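PDB 4W7W: cellulase from Xanthomonas axonopodis pv. citri, which probably hydrolyses the beta-1,4-glucosidic bonds of cellulose and cello-oligosaccharides, as a family 5 glycoside hydrolase built on an (alpha/beta)8 barrel. Local coordinates for residues L133-A138 with R175-K180; G169-I174 with K213-N218; V27-A32 with S56-K61. All coordinates share one frame; numbering follows the deposited sequence.

Contact 1. Residues L133-A138 with R175-K180; sequences LWRRLA and RKTGAK
Thr-177 meets Ala-138 and Arg-135 where the chain turns beside helix 127-141. The bond from CA to CB aims at that helix, and beyond CB the threonine forks. Its methyl, Thr-177 CG2, lies 3.8 Å from the backbone O of Arg-135 and 4.0 Å from Ala-138 CB, with the aliphatic CG of Arg-135 a little farther off. The other branch, OG1, sits between the backbone N and the carbonyl carbon of its own residue (chi1 70°). Thr-177 OG1 touches Ala-138 CB at 3.6 Å, yet its hydrogen bonds run within its own part of the chain: Thr-177 OG1 accepts from Ala-179 N at 3.2 Å, an ST turn, and is also hydrogen-bonded to Ile-174 O. That turn carries the chain through Gly-178, whose phi is positive, and brings Ala-179 CB to 4.1 Å from Ala-138 CB. Beyond its CG, Arg-135 leads away to pair with Asp-132. On the far side of the turn, Arg-175 NH1 reaches forward to Ala-179 O at 3.0 Å, approaching from well above the carbonyl plane. No hydrogen bond joins the two segments, so helix 127-141 meets the turn mainly through apolar carbons, while Thr-177 OG1 is used within the turn.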
# COMPACT_ATOMS: atom_id res chain seq x y z
N LEU A 133 13.90 3.99 10.65
CA LEU A 133 13.09 4.80 9.76
C LEU A 133 11.69 4.98 10.36
O LEU A 133 11.18 6.10 10.47
CB LEU A 133 13.03 4.13 8.38
CG LEU A 133 12.15 4.76 7.29
CD1 LEU A 133 10.66 4.50 7.48
CD2 LEU A 133 12.44 6.24 7.12
N TRP A 134 11.07 3.86 10.75
CA TRP A 134 9.71 3.95 11.25
C TRP A 134 9.59 4.57 12.62
O TRP A 134 8.59 5.20 12.92
CB TRP A 134 9.01 2.58 11.14
CG TRP A 134 8.45 2.35 9.77
CD1 TRP A 134 8.90 1.49 8.82
CD2 TRP A 134 7.41 3.12 9.16
NE1 TRP A 134 8.17 1.64 7.67
CE2 TRP A 134 7.26 2.64 7.85
CE3 TRP A 134 6.59 4.16 9.61
CZ2 TRP A 134 6.31 3.16 6.99
CZ3 TRP A 134 5.66 4.68 8.74
CH2 TRP A 134 5.51 4.19 7.45
N ARG A 135 10.60 4.40 13.47
CA ARG A 135 10.65 5.17 14.72
C ARG A 135 10.54 6.67 14.42
O ARG A 135 9.74 7.39 15.03
CB ARG A 135 11.96 4.89 15.46
CG ARG A 135 12.16 5.74 16.71
CD ARG A 135 13.50 5.47 17.40
NE ARG A 135 14.60 5.96 16.59
CZ ARG A 135 15.03 7.21 16.56
NH1 ARG A 135 14.46 8.13 17.33
NH2 ARG A 135 16.01 7.55 15.73
N ARG A 136 11.34 7.12 13.47
CA ARG A 136 11.38 8.54 13.14
C ARG A 136 10.06 9.01 12.55
O ARG A 136 9.58 10.08 12.91
CB ARG A 136 12.54 8.81 12.21
CG ARG A 136 13.90 8.60 12.86
CD ARG A 136 15.01 8.72 11.85
NE ARG A 136 16.35 8.47 12.38
CZ ARG A 136 17.10 9.39 12.94
NH1 ARG A 136 16.62 10.60 13.19
NH2 ARG A 136 18.33 9.09 13.32
N LEU A 137 9.48 8.26 11.62
CA LEU A 137 8.19 8.65 11.06
C LEU A 137 7.10 8.61 12.12
O LEU A 137 6.25 9.50 12.16
CB LEU A 137 7.79 7.81 9.85
CG LEU A 137 8.64 8.02 8.60
CD1 LEU A 137 8.13 7.11 7.50
CD2 LEU A 137 8.61 9.46 8.13
N ALA A 138 7.13 7.61 13.00
CA ALA A 138 6.14 7.54 14.06
C ALA A 138 6.24 8.75 15.00
O ALA A 138 5.23 9.28 15.46
CB ALA A 138 6.29 6.25 14.84
N ARG A 175 5.59 1.32 18.20
CA ARG A 175 4.83 1.39 19.44
C ARG A 175 5.61 1.99 20.60
O ARG A 175 5.02 2.62 21.46
CB ARG A 175 4.24 0.02 19.78
CG ARG A 175 3.28 -0.52 18.73
CD ARG A 175 2.12 0.43 18.49
NE ARG A 175 1.15 -0.17 17.60
CZ ARG A 175 0.44 0.47 16.68
NH1 ARG A 175 0.54 1.78 16.52
NH2 ARG A 175 -0.36 -0.24 15.91
N LYS A 176 6.93 1.83 20.60
CA LYS A 176 7.76 2.42 21.64
C LYS A 176 7.63 3.95 21.66
O LYS A 176 7.87 4.55 22.70
CB LYS A 176 9.23 2.04 21.45
CG LYS A 176 9.57 0.63 21.89
CD LYS A 176 10.99 0.27 21.53
CE LYS A 176 11.40 -1.07 22.11
NZ LYS A 176 12.68 -1.53 21.56
N THR A 177 7.28 4.57 20.53
CA THR A 177 7.14 6.02 20.49
C THR A 177 5.84 6.50 21.13
O THR A 177 5.67 7.70 21.33
CB THR A 177 7.15 6.58 19.06
OG1 THR A 177 5.94 6.20 18.38
CG2 THR A 177 8.37 6.12 18.29
N GLY A 178 4.93 5.57 21.43
CA GLY A 178 3.59 5.93 21.89
C GLY A 178 2.56 6.02 20.78
O GLY A 178 1.36 6.19 21.05
N ALA A 179 3.00 5.91 19.53
CA ALA A 179 2.08 5.99 18.40
C ALA A 179 1.06 4.87 18.45
O ALA A 179 1.41 3.69 18.62
CB ALA A 179 2.86 5.91 17.10
N LYS A 180 -0.21 5.24 18.26
CA LYS A 180 -1.33 4.30 18.27
C LYS A 180 -1.90 4.08 16.87
O LYS A 180 -2.89 3.38 16.71
CB LYS A 180 -2.42 4.80 19.21
CG LYS A 180 -1.97 4.92 20.65
CD LYS A 180 -3.08 5.41 21.56
CE LYS A 180 -2.67 5.40 23.03
NZ LYS A 180 -3.63 6.15 23.88

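Contact 2. Residues G169-I174 with K213-N218; sequences GTITAI and KDPGNN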
# COMPACT_ATOMS: atom_id res chain seq x y z
N GLY A 169 10.25 -6.06 14.43
CA GLY A 169 11.11 -5.00 14.94
C GLY A 169 10.56 -3.62 14.62
O GLY A 169 10.66 -2.69 15.41
N THR A 170 9.97 -3.49 13.45
CA THR A 170 9.40 -2.23 13.03
C THR A 170 8.14 -1.87 13.83
O THR A 170 7.98 -0.73 14.27
CB THR A 170 9.11 -2.31 11.53
OG1 THR A 170 10.34 -2.52 10.83
CG2 THR A 170 8.51 -1.03 11.03
N ILE A 171 7.25 -2.83 14.00
CA ILE A 171 6.05 -2.63 14.83
C ILE A 171 6.46 -2.20 16.23
O ILE A 171 5.94 -1.23 16.79
CB ILE A 171 5.20 -3.91 14.87
CG1 ILE A 171 4.58 -4.19 13.49
CG2 ILE A 171 4.14 -3.83 15.94
CD1 ILE A 171 4.14 -5.63 13.34
N THR A 172 7.41 -2.91 16.81
CA THR A 172 7.88 -2.60 18.15
C THR A 172 8.42 -1.18 18.22
O THR A 172 8.12 -0.43 19.15
CB THR A 172 8.92 -3.64 18.59
OG1 THR A 172 8.23 -4.89 18.71
CG2 THR A 172 9.61 -3.27 19.89
N ALA A 173 9.24 -0.81 17.24
CA ALA A 173 9.82 0.53 17.20
C ALA A 173 8.74 1.60 17.15
O ALA A 173 8.82 2.63 17.84
CB ALA A 173 10.78 0.67 16.03
N ILE A 174 7.72 1.38 16.34
CA ILE A 174 6.63 2.34 16.24
C ILE A 174 5.92 2.45 17.58
O ILE A 174 5.66 3.55 18.06
CB ILE A 174 5.65 1.94 15.12
CG1 ILE A 174 6.33 2.13 13.74
CG2 ILE A 174 4.34 2.71 15.22
CD1 ILE A 174 5.62 1.43 12.59
N LYS A 213 3.29 -9.80 17.12
CA LYS A 213 2.58 -9.19 18.23
C LYS A 213 2.66 -7.68 18.10
O LYS A 213 3.73 -7.11 17.91
CB LYS A 213 3.19 -9.62 19.57
CG LYS A 213 3.07 -11.11 19.85
CD LYS A 213 3.75 -11.46 21.18
CE LYS A 213 5.21 -11.84 20.95
NZ LYS A 213 5.98 -11.94 22.23
N ASP A 214 1.50 -7.04 18.22
CA ASP A 214 1.43 -5.59 18.26
C ASP A 214 0.92 -5.19 19.63
O ASP A 214 -0.26 -5.36 19.92
CB ASP A 214 0.48 -5.07 17.19
CG ASP A 214 0.33 -3.56 17.22
OD1 ASP A 214 1.03 -2.90 18.02
OD2 ASP A 214 -0.50 -3.04 16.45
N PRO A 215 1.80 -4.63 20.48
CA PRO A 215 1.32 -4.26 21.81
C PRO A 215 0.27 -3.13 21.80
O PRO A 215 -0.41 -2.94 22.80
CB PRO A 215 2.59 -3.85 22.56
CG PRO A 215 3.54 -3.45 21.48
CD PRO A 215 3.23 -4.31 20.30
N GLY A 216 0.16 -2.42 20.68
CA GLY A 216 -0.87 -1.40 20.50
C GLY A 216 -2.17 -1.92 19.92
O GLY A 216 -3.11 -1.16 19.76
N ASN A 217 -2.21 -3.22 19.57
CA ASN A 217 -3.42 -3.85 19.03
C ASN A 217 -4.10 -3.02 17.95
O ASN A 217 -5.31 -2.78 18.01
CB ASN A 217 -4.42 -4.19 20.14
CG ASN A 217 -5.50 -5.15 19.67
OD1 ASN A 217 -5.34 -5.84 18.65
ND2 ASN A 217 -6.62 -5.17 20.38
N ASN A 218 -3.33 -2.59 16.96
CA ASN A 218 -3.90 -1.83 15.86
C ASN A 218 -3.12 -2.07 14.58
O ASN A 218 -2.44 -1.19 14.04
CB ASN A 218 -4.00 -0.35 16.19
CG ASN A 218 -4.96 0.38 15.27
OD1 ASN A 218 -5.85 -0.24 14.68
ND2 ASN A 218 -4.80 1.68 15.15
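Ile-171 sets CG2 anti to its backbone N (chi1 -69° for CG1), which sends this methyl out from helix 160-176 against the loop 213-218; Asp-214 likewise carries its CG anti to N (chi1 178°), so that the two side chains cross at about a right angle. Between the two segments, this one methyl makes the close contacts. Ile-171 CG2 is 3.8 Å from Lys-213 O and 3.9 Å from Asp-214 OD1, and the ring of Pro-215 borders it more loosely, with CD at 4.5 Å from CG2. None of these is a hydrogen bond; the methyl simply rests against Lys-213 O and Asp-214 OD1, both of which have hydrogen-bond partners of their own. Lys-213 O takes a hydrogen bond from Gln-168 NE2, one turn back on the same helix as Ile-171. The carboxylate of Asp-214 folds over the type I turn that runs from Asp-214 to Asn-217: Asp-214 OD1 receives Gly-216 N at 2.8 Å, an Asx turn, and OD2 receives Asn-218 N at 2.9 Å in a fairly straight bond (163°). Both amides come from above the carboxylate plane. OD1 also forms a salt bridge with Arg-175 NE, and this charge pairing together with the two amides would be expected to stabilise the anionic form of the aspartate and fix its rotation. Ile-171 further packs on Leu-212 and on Leu-219, the first residue of strand 219-226, so the contact fits the outer helix 160-176 against the loop that leads from helix 205-209 into that barrel strand.

Contact 3. Residues V27-A32 with S56-K61; sequences VNLSGA and SYFAGK
Val-27 lays a methyl over the ring of Phe-58, a CH-pi contact with Val-27 CG2 3.7 Å from the ring centroid and only 10° off the ring normal. The valine's second methyl, CG1, reaches toward the ring atoms CD1 and CE1 of Phe-58, both at 4.0 Å. From farther along the strand Leu-29 brings CD2 to 3.7 Å from Phe-58 CE2. Its approach is oblique, the two side chains sliding past each other in opposite directions. The contact therefore comes down to one phenyl ring fitted against two residues that alternate along strand 24-29, with Asn-28 between them turned the other way.

Torsions set the pieces: Val-27 places CG2 between its backbone N and carbonyl carbon, with CG1 beside N (chi1 -59°), so that both methyls reach the ring. The opposite face of Phe-58 is filled by its own neighbour Tyr-57, whose CD2 lies 3.5 Å above the ring plane, over its centre. The phenyl is thus sandwiched between strand and helix neighbour. Tyr-57 OH is in turn hydrogen-bonded to Asp-321 OD1, and Lys-61 NZ forms a salt bridge with the same carboxylate through OD2.

Met-325 of helix 325-328 and Ala-301 of strand 293-301 also touch Phe-58. Val-27 and Leu-29 both pack on Ile-66 of strand 65-70, while their backbones hydrogen-bond that strand at Thr-65 and Arg-67. This is the first beta-alpha-beta unit of the barrel, with helix 52-60 packed on the outside of strand 24-29.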
# COMPACT_ATOMS: atom_id res chain seq x y z
N VAL A 27 -7.57 5.34 -3.37
CA VAL A 27 -6.61 5.17 -4.44
C VAL A 27 -5.19 5.46 -3.97
O VAL A 27 -4.97 6.19 -3.01
CB VAL A 27 -6.94 6.07 -5.66
CG1 VAL A 27 -8.31 5.78 -6.24
CG2 VAL A 27 -6.80 7.54 -5.35
N ASN A 28 -4.25 4.88 -4.71
CA ASN A 28 -2.85 5.28 -4.65
C ASN A 28 -2.66 6.55 -5.48
O ASN A 28 -3.07 6.59 -6.65
CB ASN A 28 -1.95 4.19 -5.24
CG ASN A 28 -1.75 3.03 -4.31
OD1 ASN A 28 -0.77 3.00 -3.58
ND2 ASN A 28 -2.67 2.06 -4.32
N LEU A 29 -2.03 7.58 -4.91
CA LEU A 29 -1.58 8.74 -5.67
C LEU A 29 -0.10 8.55 -5.88
O LEU A 29 0.71 8.84 -5.02
CB LEU A 29 -1.90 10.06 -4.98
CG LEU A 29 -3.39 10.38 -4.87
CD1 LEU A 29 -3.64 11.71 -4.18
CD2 LEU A 29 -4.07 10.39 -6.23
N SER A 30 0.22 7.99 -7.04
CA SER A 30 1.58 7.62 -7.44
C SER A 30 2.32 8.79 -8.06
O SER A 30 1.72 9.61 -8.77
CB SER A 30 1.49 6.44 -8.43
OG SER A 30 2.73 6.15 -9.04
N GLY A 31 3.63 8.86 -7.80
CA GLY A 31 4.48 9.86 -8.41
C GLY A 31 5.71 10.18 -7.61
O GLY A 31 6.71 10.57 -8.17
N ALA A 32 5.63 10.06 -6.29
CA ALA A 32 6.77 10.46 -5.46
C ALA A 32 7.84 9.37 -5.44
O ALA A 32 8.99 9.62 -5.04
CB ALA A 32 6.34 10.82 -4.05
N SER A 56 -9.11 16.35 -3.52
CA SER A 56 -10.52 16.75 -3.57
C SER A 56 -11.30 15.99 -4.64
O SER A 56 -12.46 15.65 -4.43
CB SER A 56 -10.66 18.27 -3.73
OG SER A 56 -9.96 18.74 -4.85
N TYR A 57 -10.68 15.70 -5.78
CA TYR A 57 -11.34 14.91 -6.82
C TYR A 57 -11.74 13.55 -6.26
O TYR A 57 -12.90 13.13 -6.39
CB TYR A 57 -10.44 14.72 -8.04
CG TYR A 57 -11.06 13.74 -9.02
CD1 TYR A 57 -12.07 14.13 -9.88
CD2 TYR A 57 -10.66 12.41 -9.03
CE1 TYR A 57 -12.65 13.22 -10.74
CE2 TYR A 57 -11.24 11.50 -9.89
CZ TYR A 57 -12.23 11.90 -10.74
OH TYR A 57 -12.78 10.95 -11.59
N PHE A 58 -10.81 12.85 -5.63
CA PHE A 58 -11.14 11.51 -5.14
C PHE A 58 -12.12 11.56 -3.98
O PHE A 58 -12.99 10.71 -3.88
CB PHE A 58 -9.87 10.70 -4.87
CG PHE A 58 -9.17 10.33 -6.14
CD1 PHE A 58 -9.78 9.42 -7.00
CD2 PHE A 58 -8.01 10.97 -6.57
CE1 PHE A 58 -9.23 9.13 -8.23
CE2 PHE A 58 -7.46 10.69 -7.80
CZ PHE A 58 -8.08 9.78 -8.65
N ALA A 59 -12.02 12.57 -3.11
CA ALA A 59 -13.01 12.75 -2.06
C ALA A 59 -14.40 12.91 -2.66
O ALA A 59 -15.38 12.38 -2.12
CB ALA A 59 -12.68 13.93 -1.19
N GLY A 60 -14.50 13.65 -3.75
CA GLY A 60 -15.78 13.87 -4.43
C GLY A 60 -16.38 12.62 -5.03
O GLY A 60 -17.58 12.56 -5.25
N LYS A 61 -15.56 11.60 -5.26
CA LYS A 61 -16.02 10.29 -5.70
C LYS A 61 -16.31 9.35 -4.55
O LYS A 61 -16.62 8.19 -4.80
CB LYS A 61 -14.98 9.67 -6.62
CG LYS A 61 -14.76 10.44 -7.89
CD LYS A 61 -16.09 10.67 -8.58
CE LYS A 61 -15.94 11.13 -9.99
NZ LYS A 61 -17.29 11.27 -10.60

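How the contacts relate
Contacts 1 and 2 are neighbours, their centres 9 Å apart, and both use helix 160-176. The salt bridge from Arg-175 to Asp-214 ties one to the other, while Lys-180 O probably accepts a hydrogen bond from Asn-218 ND2 at 3.0 Å. Trp-134 also packs on Thr-170. Contact 3 stands apart: its centre is 26 Å from that of contact 1 and 28 Å from that of contact 2, which lies across the chain's centre. Within contact 3, the side chain of Leu-29 is about 11 Å from a bound glucose unit, and Ser-30 and Gly-31, just beyond, hydrogen-bond Glu-33, a residue of the glycan pocket.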